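Local coordinates for DUF3828 domain-containing protein (Bacteroides thetaiotaomicron, PDB 3KZT) that is of unknown function, a Bacteroides protein of the DUF3828 group that combines three helices, one of them long, with a four-stranded antiparallel sheet and packs beside a second copy, at residues A[85-89]-A[90-94]. Sequence-based numbering, arbitrary orientation.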
loop_
_atom_site.group_PDB
_atom_site.type_symbol
_atom_site.label_atom_id
_atom_site.label_comp_id
_atom_site.label_asym_id
_atom_site.label_seq_id
_atom_site.Cartn_x
_atom_site.Cartn_y
_atom_site.Cartn_z
ATOM N N GLN A 85 -11.416 -11.434 -7.596
ATOM C CA GLN A 85 -10.313 -12.301 -8.053
ATOM C C GLN A 85 -8.962 -11.579 -7.987
ATOM O O GLN A 85 -7.935 -12.196 -7.713
ATOM C CB GLN A 85 -10.539 -12.749 -9.493
ATOM C CG GLN A 85 -11.764 -13.631 -9.693
ATOM C CD GLN A 85 -11.865 -14.200 -11.117
ATOM O OE1 GLN A 85 -10.896 -14.190 -11.878
ATOM N NE2 GLN A 85 -13.040 -14.707 -11.466
ATOM N N ASP A 86 -8.978 -10.284 -8.301
ATOM C CA ASP A 86 -7.787 -9.468 -8.369
ATOM C C ASP A 86 -8.196 -8.029 -8.006
ATOM O O ASP A 86 -9.403 -7.724 -7.897
ATOM C CB ASP A 86 -7.233 -9.541 -9.815
ATOM C CG ASP A 86 -5.752 -9.237 -9.920
ATOM O OD1 ASP A 86 -5.139 -8.686 -8.970
ATOM O OD2 ASP A 86 -5.189 -9.552 -10.984
ATOM N N LEU A 87 -7.195 -7.175 -7.798
ATOM C CA LEU A 87 -7.385 -5.770 -7.485
ATOM C C LEU A 87 -6.843 -4.927 -8.613
ATOM O O LEU A 87 -5.766 -5.210 -9.135
ATOM C CB LEU A 87 -6.624 -5.404 -6.202
ATOM C CG LEU A 87 -7.112 -6.018 -4.895
ATOM C CD1 LEU A 87 -6.091 -5.826 -3.796
ATOM C CD2 LEU A 87 -8.459 -5.422 -4.501
ATOM N N GLY A 88 -7.603 -3.902 -9.002
ATOM C CA GLY A 88 -7.103 -2.836 -9.856
ATOM C C GLY A 88 -6.187 -2.000 -8.972
ATOM O O GLY A 88 -6.383 -1.950 -7.752
ATOM N N GLU A 89 -5.194 -1.348 -9.572
ATOM C CA GLU A 89 -4.195 -0.574 -8.791
ATOM C C GLU A 89 -4.759 0.686 -8.046
ATOM O O GLU A 89 -4.162 1.129 -7.077
ATOM C CB GLU A 89 -2.987 -0.221 -9.674
ATOM C CG GLU A 89 -1.788 0.325 -8.887
ATOM C CD GLU A 89 -0.476 0.236 -9.622
ATOM O OE1 GLU A 89 -0.453 0.119 -10.869
ATOM O OE2 GLU A 89 0.545 0.288 -8.933
ATOM N N ASN A 90 -5.902 1.229 -8.510
ATOM C CA ASN A 90 -6.608 2.349 -7.815
ATOM C C ASN A 90 -7.640 1.913 -6.725
ATOM O O ASN A 90 -8.222 2.782 -6.050
ATOM C CB ASN A 90 -7.319 3.267 -8.844
ATOM C CG ASN A 90 -6.341 4.050 -9.728
ATOM O OD1 ASN A 90 -5.294 4.516 -9.271
ATOM N ND2 ASN A 90 -6.708 4.227 -10.991
ATOM N N ASP A 91 -7.847 0.597 -6.542
ATOM C CA ASP A 91 -8.904 0.092 -5.626
ATOM C C ASP A 91 -8.671 0.422 -4.155
ATOM O O ASP A 91 -9.574 0.954 -3.490
ATOM C CB ASP A 91 -9.096 -1.427 -5.787
ATOM C CG ASP A 91 -9.657 -1.824 -7.147
ATOM O OD1 ASP A 91 -10.037 -0.958 -7.971
ATOM O OD2 ASP A 91 -9.713 -3.036 -7.395
HETATM N N MSE A 92 -7.464 0.134 -3.660
HETATM C CA MSE A 92 -7.120 0.420 -2.243
HETATM C C MSE A 92 -6.998 1.870 -1.859
HETATM O O MSE A 92 -7.033 2.163 -0.673
HETATM C CB MSE A 92 -5.890 -0.351 -1.776
HETATM C CG MSE A 92 -6.143 -1.777 -1.532
HETATM SE SE MSE A 92 -7.520 -2.232 -0.253
HETATM C CE MSE A 92 -8.175 -3.866 -1.140
ATOM N N LYS A 93 -6.872 2.784 -2.837
ATOM C CA LYS A 93 -6.867 4.225 -2.526
ATOM C C LYS A 93 -8.232 4.681 -1.947
ATOM O O LYS A 93 -8.287 5.670 -1.221
ATOM C CB LYS A 93 -6.422 5.079 -3.729
ATOM C CG LYS A 93 -4.886 5.052 -3.942
ATOM C CD LYS A 93 -4.408 6.102 -4.951
ATOM C CE LYS A 93 -4.464 5.598 -6.387
ATOM N NZ LYS A 93 -3.352 4.644 -6.689
ATOM N N THR A 94 -9.318 3.934 -2.256
ATOM C CA THR A 94 -10.664 4.173 -1.686
ATOM C C THR A 94 -10.931 3.371 -0.373
ATOM O O THR A 94 -12.076 3.339 0.095
ATOM C CB THR A 94 -11.786 3.782 -2.717
ATOM O OG1 THR A 94 -11.782 2.358 -2.920
ATOM C CG2 THR A 94 -11.576 4.490 -4.031
HETATM O O HOH W 1 -11.330 -5.620 -6.693
#
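Gly88 and Asp91 hold each other twice. The backbone N of Gly88 donates to Asp91 OD2 at 2.8 Å, reaching the oxygen from well above the carboxylate plane, 65° out of it. In return Asp91 N gives its hydrogen to Gly88 O over 3.2 Å, closing a type I beta turn with Glu89 and Asn90 at its two corners. Asp91 has CG beside its own backbone N (chi1 -66°), which swings the carboxylate back over the start of the turn. A water donates to the same OD2 at 3.1 Å and also to Asp86 O, while OD1 accepts from Ala112 N, so the buried carboxylate is gripped at both oxygens. Were Asp91 replaced by an alanine, the N-H groups of Gly88 and Ala112 would probably be left without their acceptor, and the turn less firmly tied to the end of strand 104-111. This turn belongs to the connection from helix 63-75 to strand 96-101, and the chain then runs on into a short 3-10 segment through Thr94. There Thr94 OG1 donates to Asp91 O at 2.7 Å, in the carbonyl plane. Next to the turn, CD2 of Leu87 meets the CE methyl of selenomethionine Met92 at 3.7 Å; the bent Met92 chain brings that methyl across. Farther out, Lys93 NZ forms a salt bridge with Asp33 of the second subunit.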